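Local coordinates for triacylglycerol lipase (Clostridium botulinum, PDB 5AH1), which hydrolyses synthetic polyesters and probably triacylglycerols with an alpha/beta-hydrolase domain that also binds zinc, at residues E134-A137 / Y138-G142. Sequence-based numbering, arbitrary orientation. Where two conformers were deposited one is given.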
loop_
_atom_site.group_PDB
_atom_site.type_symbol
_atom_site.label_atom_id
_atom_site.label_comp_id
_atom_site.label_asym_id
_atom_site.label_seq_id
_atom_site.Cartn_x
_atom_site.Cartn_y
_atom_site.Cartn_z
ATOM N N GLU A 134 -7.087 -11.446 -3.656
ATOM C CA GLU A 134 -5.986 -11.715 -4.576
ATOM C C GLU A 134 -4.716 -12.075 -3.807
ATOM O O GLU A 134 -3.992 -12.988 -4.204
ATOM C CB GLU A 134 -5.778 -10.520 -5.492
ATOM C CG GLU A 134 -6.979 -10.310 -6.420
ATOM C CD GLU A 134 -7.090 -8.905 -6.964
ATOM O OE1 GLU A 134 -6.190 -8.072 -6.741
ATOM O OE2 GLU A 134 -8.103 -8.627 -7.648
ATOM N N LEU A 135 -4.444 -11.363 -2.720
ATOM C CA LEU A 135 -3.267 -11.628 -1.899
ATOM C C LEU A 135 -3.295 -13.038 -1.291
ATOM O O LEU A 135 -2.289 -13.756 -1.294
ATOM C CB LEU A 135 -3.164 -10.570 -0.803
ATOM C CG LEU A 135 -1.985 -10.678 0.151
ATOM C CD1 LEU A 135 -0.667 -10.710 -0.601
ATOM C CD2 LEU A 135 -2.029 -9.514 1.129
ATOM N N TYR A 136 -4.460 -13.435 -0.786
ATOM C CA TYR A 136 -4.661 -14.796 -0.304
ATOM C C TYR A 136 -4.265 -15.833 -1.358
ATOM O O TYR A 136 -3.438 -16.713 -1.100
ATOM C CB TYR A 136 -6.116 -14.974 0.156
ATOM C CG TYR A 136 -6.459 -16.390 0.519
ATOM C CD1 TYR A 136 -6.172 -16.905 1.774
ATOM C CD2 TYR A 136 -7.075 -17.221 -0.397
ATOM C CE1 TYR A 136 -6.476 -18.217 2.093
ATOM C CE2 TYR A 136 -7.375 -18.530 -0.093
ATOM C CZ TYR A 136 -7.064 -19.030 1.155
ATOM O OH TYR A 136 -7.378 -20.333 1.463
ATOM N N ALA A 137 -4.799 -15.697 -2.558
ATOM C CA ALA A 137 -4.492 -16.652 -3.621
ATOM C C ALA A 137 -3.041 -16.567 -4.059
ATOM O O ALA A 137 -2.437 -17.586 -4.412
ATOM C CB ALA A 137 -5.412 -16.429 -4.799
ATOM N N TYR A 138 -2.479 -15.363 -4.061
ATOM C CA TYR A 138 -1.094 -15.181 -4.481
ATOM C C TYR A 138 -0.149 -15.936 -3.556
ATOM O O TYR A 138 0.882 -16.462 -3.990
ATOM C CB TYR A 138 -0.711 -13.690 -4.523
ATOM C CG TYR A 138 0.456 -13.437 -5.430
ATOM C CD1 TYR A 138 1.753 -13.595 -4.978
ATOM C CD2 TYR A 138 0.268 -13.146 -6.772
ATOM C CE1 TYR A 138 2.832 -13.417 -5.817
ATOM C CE2 TYR A 138 1.343 -12.975 -7.619
ATOM C CZ TYR A 138 2.621 -13.109 -7.133
ATOM O OH TYR A 138 3.699 -12.964 -7.978
ATOM N N ILE A 139 -0.502 -15.979 -2.271
ATOM C CA ILE A 139 0.318 -16.672 -1.281
ATOM C C ILE A 139 0.098 -18.187 -1.281
ATOM O O ILE A 139 1.063 -18.956 -1.380
ATOM C CB ILE A 139 0.045 -16.091 0.144
ATOM C CG1 ILE A 139 0.508 -14.630 0.226
ATOM C CG2 ILE A 139 0.749 -16.907 1.219
ATOM C CD1 ILE A 139 0.047 -13.893 1.475
ATOM N N VAL A 140 -1.159 -18.592 -1.155
ATOM C CA VAL A 140 -1.549 -19.989 -1.030
ATOM C C VAL A 140 -1.472 -20.743 -2.365
ATOM O O VAL A 140 -1.157 -21.937 -2.413
ATOM C CB VAL A 140 -2.978 -20.086 -0.441
ATOM C CG1 VAL A 140 -3.448 -21.525 -0.377
ATOM C CG2 VAL A 140 -3.022 -19.451 0.943
ATOM N N GLY A 141 -1.750 -20.028 -3.448
ATOM C CA GLY A 141 -1.918 -20.624 -4.763
ATOM C C GLY A 141 -3.391 -20.855 -5.048
ATOM O O GLY A 141 -4.189 -21.047 -4.141
ATOM N N GLY A 142 -3.741 -20.853 -6.327
ATOM C CA GLY A 142 -5.094 -21.138 -6.750
ATOM C C GLY A 142 -5.755 -19.953 -7.409
ATOM O O GLY A 142 -5.116 -18.962 -7.758
#
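Ile139 packs back against Leu135, one turn earlier near the C-terminal end of helix 128-140. Its CB sits 3.6 Å from Leu135 O. With CG1 anti to the carbonyl carbon (chi1 -65°), the longer branch turns back over that oxygen, CG1 coming to 3.3 Å from Leu135 O. The extended chain then carries Ile139 CD1 to Leu135 CD1 at 3.9 Å, an apolar contact between the two tips.

Beside it, Tyr136 has CG anti to the backbone N (chi1 173°), which tilts the ring toward the C-terminal end, beside Val140. In the conformer given for Val140, one of two, CG2 stands above the ring plane but displaced toward the rim, nearest to Tyr136 CE1 at 3.8 Å; this CH-pi contact is provisional for that reason. Tyr136 O accepts a nearly straight bond (173° at the hydrogen) from Val140 N at 3.0 Å. Ile139 N adds a weak second bond to the same oxygen.

The last turn closes with Gly141 N donating to Ala137 O at 2.7 Å. Through Gly141, with positive phi, the chain turns from the helix into strand 142-145, and Gly142 O lies near Ala137 CB.

Ala137 and Glu134 both touch Val144 of that strand. The Glu134 side chain comes within about 7 Å of the bound zinc without being one of its ligands, and its carboxylate is hydrogen-bonded to Tyr146 OH and Gly123 N. On other sides Leu135 and Tyr136 pack on helix 183-197, and Leu135 and Tyr138 reach Ala120 of strand 117-120, an outermost strand of the central parallel sheet.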